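Local coordinates for protein TRAP dicarboxylate transporter, DctP subunit (Sulfurospirillum deleyianum, PDB 4OVS) that binds succinate and is probably the periplasmic solute-binding subunit of a TRAP-type dicarboxylate transporter, at residues Lys42-Phe47 / Val61-Asn66; Met101-Phe104 / Phe108-Arg111; Tyr117-Gly122 / Lys326-Val331. One frame throughout, in Å; residues are numbered along the deposited sequence.

The three contacts come in series along the chain, the third spanning some two hundred residues to reach the C-terminal helix. Interaction 1 packs helix 39-54 on strand 59-64 within a beta-alpha-beta unit. Its centre lies about 27 Å from that of interaction 2 and about 29 Å from that of interaction 3, and interactions 1 and 2 fall on opposite sides of the chain's centre. Interactions 2 and 3, with centres about 9 Å apart, share one apolar cluster: Leu103 and Ile109 both pack on Val328, and Phe104 meets Leu120. The loop before helix 113-120 is thereby joined to helix 317-330. Interactions 1 and 2 each come within 11 to 13 Å of the succinate; interaction 3 lies away from it.

Interaction 1 of 3, residues Lys42-Phe47 / Val61-Asn66; sequences KGADFF and VIVFPN
Val63 turns its side chain toward helix 39-54 and meets two consecutive residues there, Ala44 and Asp45. Among the apolar contacts, Ala44 CB lies 4.0 Å from Val63 CG1, and the small methyl of alanine suits a place where helix and strand draw close. One turn along, Phe47 reaches Val61 by its ring atom CE2, 4.1 Å from Val61 CG1, the two side chains crossing at about a right angle. With CG anti to the backbone N (chi1 171°), the Phe47 ring swings toward the strand. The polar atoms make van der Waals contacts: Asp45 OD1 sits 3.7 Å from Val63 CB, and Ala44 O is equally near Val63 CG2. No hydrogen bond links the segments, so the contact between them is van der Waals packing. An alanine in place of Val63 would lose both branches and would probably leave a gap beside the Ala44 methyl and carbonyl oxygen. The short axes run nearly antiparallel, at 164°, as expected of a beta-alpha-beta crossover from strand 26-31 through helix 39-54 to strand 59-64. Val61 and Val63 also touch Val30 of the neighbouring parallel strand, and helix 253-289 packs on Phe47 through Ala259, Met260 and Ala263.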
loop_
_atom_site.group_PDB
_atom_site.type_symbol
_atom_site.label_atom_id
_atom_site.label_comp_id
_atom_site.label_asym_id
_atom_site.label_seq_id
_atom_site.Cartn_x
_atom_site.Cartn_y
_atom_site.Cartn_z
ATOM N N LYS A 42 2.430 -5.171 12.108
ATOM C CA LYS A 42 3.444 -5.295 13.192
ATOM C C LYS A 42 3.929 -3.906 13.575
ATOM O O LYS A 42 4.115 -3.603 14.743
ATOM C CB LYS A 42 4.600 -6.180 12.755
ATOM C CG LYS A 42 4.228 -7.621 12.526
ATOM C CD LYS A 42 5.494 -8.467 12.109
ATOM C CE LYS A 42 5.145 -9.910 11.938
ATOM N NZ LYS A 42 6.316 -10.629 11.316
ATOM N N GLY A 43 4.074 -3.042 12.584
ATOM C CA GLY A 43 4.458 -1.651 12.830
ATOM C C GLY A 43 3.437 -0.881 13.672
ATOM O O GLY A 43 3.794 -0.109 14.582
ATOM N N ALA A 44 2.150 -1.049 13.370
ATOM C CA ALA A 44 1.111 -0.369 14.137
ATOM C C ALA A 44 1.126 -0.845 15.601
ATOM O O ALA A 44 1.039 -0.043 16.515
ATOM C CB ALA A 44 -0.285 -0.619 13.521
ATOM N N ASP A 45 1.246 -2.169 15.802
ATOM C CA ASP A 45 1.267 -2.780 17.141
ATOM C C ASP A 45 2.517 -2.379 17.925
ATOM O O ASP A 45 2.469 -2.136 19.141
ATOM C CB ASP A 45 1.172 -4.318 17.052
ATOM C CG ASP A 45 -0.258 -4.828 16.786
ATOM O OD1 ASP A 45 -1.247 -4.088 17.036
ATOM O OD2 ASP A 45 -0.356 -6.030 16.397
ATOM N N PHE A 46 3.617 -2.220 17.230
ATOM C CA PHE A 46 4.854 -1.754 17.870
ATOM C C PHE A 46 4.693 -0.301 18.309
ATOM O O PHE A 46 4.986 0.056 19.443
ATOM C CB PHE A 46 6.030 -1.941 16.913
ATOM C CG PHE A 46 7.344 -1.657 17.522
ATOM C CD1 PHE A 46 7.871 -0.393 17.444
ATOM C CD2 PHE A 46 8.035 -2.612 18.233
ATOM C CE1 PHE A 46 9.098 -0.076 18.020
ATOM C CE2 PHE A 46 9.262 -2.288 18.833
ATOM C CZ PHE A 46 9.781 -1.016 18.707
ATOM N N PHE A 47 4.173 0.527 17.430
ATOM C CA PHE A 47 3.792 1.914 17.839
ATOM C C PHE A 47 2.974 1.923 19.075
ATOM O O PHE A 47 3.293 2.621 20.032
ATOM C CB PHE A 47 3.028 2.570 16.739
ATOM C CG PHE A 47 2.405 3.884 17.116
ATOM C CD1 PHE A 47 3.212 5.006 17.387
ATOM C CD2 PHE A 47 1.030 4.035 17.163
ATOM C CE1 PHE A 47 2.644 6.195 17.727
ATOM C CE2 PHE A 47 0.471 5.262 17.476
ATOM C CZ PHE A 47 1.275 6.337 17.741
ATOM N N VAL A 61 -2.838 3.042 23.437
ATOM C CA VAL A 61 -3.149 3.050 21.999
ATOM C C VAL A 61 -3.815 1.699 21.651
ATOM O O VAL A 61 -3.241 0.642 21.954
ATOM C CB VAL A 61 -1.915 3.225 21.177
ATOM C CG1 VAL A 61 -2.277 3.190 19.640
ATOM C CG2 VAL A 61 -1.145 4.530 21.552
ATOM N N ILE A 62 -5.014 1.739 21.084
ATOM C CA ILE A 62 -5.728 0.529 20.651
ATOM C C ILE A 62 -5.754 0.520 19.113
ATOM O O ILE A 62 -6.122 1.500 18.468
ATOM C CB ILE A 62 -7.146 0.465 21.213
ATOM C CG1 ILE A 62 -7.108 0.489 22.748
ATOM C CG2 ILE A 62 -7.929 -0.813 20.678
ATOM C CD1 ILE A 62 -6.127 -0.487 23.379
ATOM N N VAL A 63 -5.291 -0.578 18.541
ATOM C CA VAL A 63 -5.158 -0.732 17.098
ATOM C C VAL A 63 -6.264 -1.682 16.588
ATOM O O VAL A 63 -6.409 -2.796 17.073
ATOM C CB VAL A 63 -3.788 -1.367 16.728
ATOM C CG1 VAL A 63 -3.709 -1.605 15.233
ATOM C CG2 VAL A 63 -2.614 -0.505 17.190
ATOM N N PHE A 64 -7.039 -1.218 15.608
ATOM C CA PHE A 64 -8.034 -1.991 14.953
ATOM C C PHE A 64 -7.600 -2.339 13.526
ATOM O O PHE A 64 -7.689 -1.512 12.619
ATOM C CB PHE A 64 -9.336 -1.170 14.889
ATOM C CG PHE A 64 -9.972 -0.912 16.226
ATOM C CD1 PHE A 64 -10.891 -1.777 16.745
ATOM C CD2 PHE A 64 -9.667 0.236 16.951
ATOM C CE1 PHE A 64 -11.498 -1.520 17.968
ATOM C CE2 PHE A 64 -10.287 0.495 18.173
ATOM C CZ PHE A 64 -11.178 -0.371 18.680
ATOM N N PRO A 65 -7.127 -3.569 13.307
ATOM C CA PRO A 65 -6.726 -3.962 11.963
ATOM C C PRO A 65 -7.875 -4.493 11.121
ATOM O O PRO A 65 -9.024 -4.476 11.584
ATOM C CB PRO A 65 -5.754 -5.103 12.245
ATOM C CG PRO A 65 -6.382 -5.781 13.392
ATOM C CD PRO A 65 -6.933 -4.652 14.267
ATOM N N ASN A 66 -7.561 -4.966 9.906
ATOM C CA ASN A 66 -8.511 -5.692 9.079
ATOM C C ASN A 66 -9.857 -4.943 8.908
ATOM O O ASN A 66 -10.909 -5.545 8.809
ATOM C CB ASN A 66 -8.758 -7.062 9.671
ATOM C CG ASN A 66 -7.651 -8.067 9.351
ATOM O OD1 ASN A 66 -7.138 -8.124 8.218
ATOM N ND2 ASN A 66 -7.254 -8.838 10.358
#

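Interaction 2 of 3, residues Met101-Phe104 / Phe108-Arg111; sequences MQLF and FIFR
Phe104 brings its ring atom CD1 against the CZ end of the Phe110 ring. The closest approach is 3.5 Å, from Phe104 CD1 to Phe110 CZ, and Phe104 CD1 lies at the edge of the Phe110 ring, near its plane. The two planes are inclined at 45° with centroids 5.8 Å apart, so the pair is an oblique one, between the usual stacked and perpendicular forms. Phe110 also reaches past the Phe104 ring to its main chain, with CE2 of Phe110 lying 3.9 Å from Phe104 O. In both residues CG stands anti to the carbonyl carbon, chi1 -60° in Phe104 and -66° in Phe110, and from these positions the two rings meet across the loop.

Beside the rings, an aliphatic pair extends the contact. Ile109 uses its two branches differently: CG2 lies 3.8 Å from Leu103 O, while the other branch ends with CD1 at 4.3 Å from Leu103 CD1. CG1 stands anti to the backbone N, which starts that second branch on its way to Leu103. All four touching residues are buried, and large apolar side chains suit a place enclosed by others of their kind. No hydrogen bond joins the two parts of the loop.

Phe91 meets the Phe104 ring edge-to-face, Leu128 of helix 123-134 touches both Leu103 and Phe104, and Val119 of helix 113-120 lies against Phe104 and Phe110. The side chain of Phe104 is about 10 Å from that of Tyr236, which binds succinate, and about 13 Å from the succinate itself, so the ring pair does not touch the ligand. This is a small hydrophobic core built around an irregular connection, in which side-chain packing joins a loop to the surrounding helices of the solute-binding fold.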
loop_
_atom_site.group_PDB
_atom_site.type_symbol
_atom_site.label_atom_id
_atom_site.label_comp_id
_atom_site.label_asym_id
_atom_site.label_seq_id
_atom_site.Cartn_x
_atom_site.Cartn_y
_atom_site.Cartn_z
HETATM N N MSE A 101 -0.123 12.286 -5.797
HETATM C CA MSE A 101 0.337 11.075 -5.129
HETATM C C MSE A 101 0.292 9.899 -6.110
HETATM O O MSE A 101 0.896 8.855 -5.868
HETATM C CB MSE A 101 -0.513 10.770 -3.912
HETATM C CG MSE A 101 0.082 9.701 -3.007
HETATM SE SE MSE A 101 1.579 10.331 -1.932
HETATM C CE MSE A 101 0.555 11.539 -0.825
ATOM N N GLN A 102 -0.408 10.063 -7.232
ATOM C CA GLN A 102 -0.424 9.003 -8.247
ATOM C C GLN A 102 0.951 8.752 -8.838
ATOM O O GLN A 102 1.179 7.735 -9.502
ATOM C CB GLN A 102 -1.414 9.318 -9.360
ATOM C CG GLN A 102 -2.815 9.190 -8.926
ATOM C CD GLN A 102 -3.770 9.527 -10.033
ATOM O OE1 GLN A 102 -4.418 8.643 -10.601
ATOM N NE2 GLN A 102 -3.871 10.817 -10.352
ATOM N N LEU A 103 1.873 9.680 -8.625
ATOM C CA LEU A 103 3.254 9.474 -9.034
ATOM C C LEU A 103 3.799 8.092 -8.589
ATOM O O LEU A 103 4.390 7.385 -9.367
ATOM C CB LEU A 103 4.122 10.580 -8.453
ATOM C CG LEU A 103 5.636 10.476 -8.553
ATOM C CD1 LEU A 103 6.142 10.643 -9.975
ATOM C CD2 LEU A 103 6.178 11.555 -7.667
ATOM N N PHE A 104 3.572 7.730 -7.346
ATOM C CA PHE A 104 4.131 6.516 -6.767
ATOM C C PHE A 104 3.403 5.211 -7.235
ATOM O O PHE A 104 3.877 4.105 -6.997
ATOM C CB PHE A 104 4.047 6.607 -5.248
ATOM C CG PHE A 104 4.797 7.766 -4.642
ATOM C CD1 PHE A 104 5.841 8.383 -5.311
ATOM C CD2 PHE A 104 4.472 8.219 -3.367
ATOM C CE1 PHE A 104 6.547 9.430 -4.736
ATOM C CE2 PHE A 104 5.181 9.288 -2.781
ATOM C CZ PHE A 104 6.214 9.877 -3.461
ATOM N N PHE A 108 6.379 0.649 -12.932
ATOM C CA PHE A 108 7.822 0.615 -13.124
ATOM C C PHE A 108 8.556 1.921 -12.831
ATOM O O PHE A 108 9.690 2.075 -13.250
ATOM C CB PHE A 108 8.177 0.150 -14.529
ATOM C CG PHE A 108 7.774 -1.267 -14.796
ATOM C CD1 PHE A 108 8.571 -2.313 -14.378
ATOM C CD2 PHE A 108 6.583 -1.551 -15.427
ATOM C CE1 PHE A 108 8.201 -3.635 -14.595
ATOM C CE2 PHE A 108 6.201 -2.885 -15.660
ATOM C CZ PHE A 108 7.014 -3.924 -15.241
ATOM N N ILE A 109 7.948 2.824 -12.071
ATOM C CA ILE A 109 8.608 4.093 -11.750
ATOM C C ILE A 109 9.810 3.893 -10.791
ATOM O O ILE A 109 10.833 4.568 -10.897
ATOM C CB ILE A 109 7.590 5.153 -11.205
ATOM C CG1 ILE A 109 8.259 6.526 -11.053
ATOM C CG2 ILE A 109 7.032 4.758 -9.872
ATOM C CD1 ILE A 109 7.977 7.486 -12.161
ATOM N N PHE A 110 9.705 2.941 -9.873
ATOM C CA PHE A 110 10.786 2.690 -8.908
ATOM C C PHE A 110 11.619 1.472 -9.353
ATOM O O PHE A 110 11.049 0.391 -9.564
ATOM C CB PHE A 110 10.238 2.436 -7.490
ATOM C CG PHE A 110 9.550 3.634 -6.850
ATOM C CD1 PHE A 110 10.275 4.765 -6.469
ATOM C CD2 PHE A 110 8.199 3.637 -6.630
ATOM C CE1 PHE A 110 9.639 5.872 -5.884
ATOM C CE2 PHE A 110 7.558 4.736 -6.061
ATOM C CZ PHE A 110 8.287 5.866 -5.691
ATOM N N ARG A 111 12.943 1.637 -9.461
ATOM C CA ARG A 111 13.849 0.604 -9.963
ATOM C C ARG A 111 14.098 -0.461 -8.938
ATOM O O ARG A 111 14.383 -1.597 -9.294
ATOM C CB ARG A 111 15.215 1.186 -10.291
ATOM C CG ARG A 111 15.224 2.254 -11.310
ATOM C CD ARG A 111 16.636 2.574 -11.724
ATOM N NE ARG A 111 17.466 3.092 -10.638
ATOM C CZ ARG A 111 17.413 4.342 -10.174
ATOM N NH1 ARG A 111 16.543 5.224 -10.663
ATOM N NH2 ARG A 111 18.231 4.721 -9.199
#

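Interaction 3 of 3, residues Tyr117-Gly122 / Lys326-Val331; sequences YKVLDG and KKVQAV
This is a small apolar contact between helix 113-120 and the C-terminal end of helix 317-330, two elements some two hundred residues apart in sequence and remote from the succinate site. Val331, just past the last turn of the C-terminal helix, supplies most of the second segment's share and straddles two neighbours with its two methyls. Its CG1 lies 3.7 Å from Lys118 CB, and its CG2 is 4.0 Å from Val119 CG2. The division follows from its first torsion: with CG1 anti to the backbone N (chi1 167°) and CG2 anti to the carbonyl carbon, the two branches diverge toward different residues of the helix opposite.

Val119 is the buried centre of the other side. Its CG2 also meets Val328, with CG1 of Val328 at 4.2 Å, so a single methyl serves both valines of the C-terminal segment. Beta-branched side chains suit this place, since they are compact and present two methyls close to the backbone.

Lys118 is different, for only the root of its chain touches Val331. The rest runs extended to the solvent-exposed edge, where NZ forms a salt bridge with the terminal carboxylate oxygen OXT of Lys332. Nearby, Arg111 NH2 and His115 NE2 are hydrogen-bonded to the carbonyl oxygens of Val331 and Val328, respectively.

Across the two segments themselves there is no hydrogen bond. The chemistry therefore implies that apolar packing of Val119 and the base of Lys118 on Val328 and Val331 joins helix 113-120 to the end of the chain, while charged and polar groups at its margin are likely to help fix the last residues.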
loop_
_atom_site.group_PDB
_atom_site.type_symbol
_atom_site.label_atom_id
_atom_site.label_comp_id
_atom_site.label_asym_id
_atom_site.label_seq_id
_atom_site.Cartn_x
_atom_site.Cartn_y
_atom_site.Cartn_z
ATOM N N TYR A 117 13.634 4.562 -1.448
ATOM C CA TYR A 117 13.887 5.262 -0.205
ATOM C C TYR A 117 14.575 6.639 -0.434
ATOM O O TYR A 117 14.326 7.589 0.306
ATOM C CB TYR A 117 14.693 4.381 0.734
ATOM C CG TYR A 117 13.843 3.364 1.452
ATOM C CD1 TYR A 117 12.787 3.765 2.257
ATOM C CD2 TYR A 117 14.083 1.999 1.320
ATOM C CE1 TYR A 117 12.001 2.841 2.918
ATOM C CE2 TYR A 117 13.295 1.071 1.988
ATOM C CZ TYR A 117 12.282 1.493 2.777
ATOM O OH TYR A 117 11.493 0.576 3.422
ATOM N N LYS A 118 15.409 6.737 -1.475
ATOM C CA LYS A 118 16.003 8.011 -1.843
ATOM C C LYS A 118 14.926 8.995 -2.277
ATOM O O LYS A 118 15.063 10.194 -2.077
ATOM C CB LYS A 118 17.028 7.840 -2.965
ATOM C CG LYS A 118 18.388 7.272 -2.502
ATOM C CD LYS A 118 19.388 7.212 -3.651
ATOM C CE LYS A 118 20.613 6.326 -3.312
ATOM N NZ LYS A 118 21.519 6.036 -4.475
ATOM N N VAL A 119 13.866 8.504 -2.896
ATOM C CA VAL A 119 12.762 9.378 -3.250
ATOM C C VAL A 119 11.921 9.745 -2.031
ATOM O O VAL A 119 11.707 10.941 -1.740
ATOM C CB VAL A 119 11.906 8.756 -4.349
ATOM C CG1 VAL A 119 10.630 9.556 -4.557
ATOM C CG2 VAL A 119 12.690 8.706 -5.607
ATOM N N LEU A 120 11.489 8.737 -1.298
ATOM C CA LEU A 120 10.595 8.938 -0.160
ATOM C C LEU A 120 11.222 9.778 0.936
ATOM O O LEU A 120 10.555 10.643 1.480
ATOM C CB LEU A 120 10.116 7.610 0.434
ATOM C CG LEU A 120 9.243 6.727 -0.460
ATOM C CD1 LEU A 120 8.711 5.483 0.291
ATOM C CD2 LEU A 120 8.108 7.512 -1.081
ATOM N N ASP A 121 12.489 9.549 1.280
ATOM C CA ASP A 121 13.072 10.351 2.341
ATOM C C ASP A 121 13.846 11.565 1.798
ATOM O O ASP A 121 14.696 12.103 2.486
ATOM C CB ASP A 121 13.992 9.522 3.240
ATOM C CG ASP A 121 13.278 8.362 3.917
ATOM O OD1 ASP A 121 12.098 8.502 4.288
ATOM O OD2 ASP A 121 13.912 7.291 4.060
ATOM N N GLY A 122 13.533 11.991 0.578
ATOM C CA GLY A 122 14.220 13.085 -0.068
ATOM C C GLY A 122 13.225 14.132 -0.527
ATOM O O GLY A 122 12.108 14.225 -0.005
ATOM N N LYS A 326 9.861 13.274 -13.898
ATOM C CA LYS A 326 11.256 13.289 -14.351
ATOM C C LYS A 326 12.238 13.380 -13.191
ATOM O O LYS A 326 13.292 12.748 -13.213
ATOM C CB LYS A 326 11.504 14.425 -15.366
ATOM C CG LYS A 326 11.093 14.056 -16.793
ATOM C CD LYS A 326 11.355 15.166 -17.812
ATOM C CE LYS A 326 10.520 14.950 -19.087
ATOM N NZ LYS A 326 10.551 13.531 -19.622
ATOM N N LYS A 327 11.889 14.160 -12.178
ATOM C CA LYS A 327 12.677 14.206 -10.955
ATOM C C LYS A 327 12.842 12.816 -10.368
ATOM O O LYS A 327 13.938 12.437 -9.969
ATOM C CB LYS A 327 11.991 15.082 -9.921
ATOM C CG LYS A 327 12.879 16.183 -9.363
ATOM C CD LYS A 327 12.180 16.996 -8.278
ATOM C CE LYS A 327 11.080 17.852 -8.856
ATOM N NZ LYS A 327 11.238 19.297 -8.449
ATOM N N VAL A 328 11.742 12.067 -10.290
ATOM C CA VAL A 328 11.809 10.700 -9.783
ATOM C C VAL A 328 12.686 9.853 -10.670
ATOM O O VAL A 328 13.527 9.122 -10.178
ATOM C CB VAL A 328 10.452 10.019 -9.699
ATOM C CG1 VAL A 328 10.654 8.553 -9.325
ATOM C CG2 VAL A 328 9.589 10.700 -8.667
ATOM N N GLN A 329 12.520 9.956 -11.981
ATOM C CA GLN A 329 13.319 9.121 -12.880
ATOM C C GLN A 329 14.802 9.446 -12.786
ATOM O O GLN A 329 15.635 8.586 -13.016
ATOM C CB GLN A 329 12.830 9.263 -14.309
ATOM C CG GLN A 329 11.439 8.664 -14.490
ATOM C CD GLN A 329 10.885 8.891 -15.879
ATOM O OE1 GLN A 329 10.692 10.030 -16.310
ATOM N NE2 GLN A 329 10.628 7.806 -16.588
ATOM N N ALA A 330 15.124 10.677 -12.402
ATOM C CA ALA A 330 16.514 11.124 -12.336
ATOM C C ALA A 330 17.248 10.740 -11.047
ATOM O O ALA A 330 18.469 10.900 -10.965
ATOM C CB ALA A 330 16.590 12.653 -12.546
ATOM N N VAL A 331 16.527 10.239 -10.042
ATOM C CA VAL A 331 17.159 9.999 -8.748
ATOM C C VAL A 331 18.054 8.791 -8.849
ATOM O O VAL A 331 17.585 7.672 -9.092
ATOM C CB VAL A 331 16.146 9.764 -7.618
ATOM C CG1 VAL A 331 16.850 9.221 -6.387
ATOM C CG2 VAL A 331 15.408 11.057 -7.286
#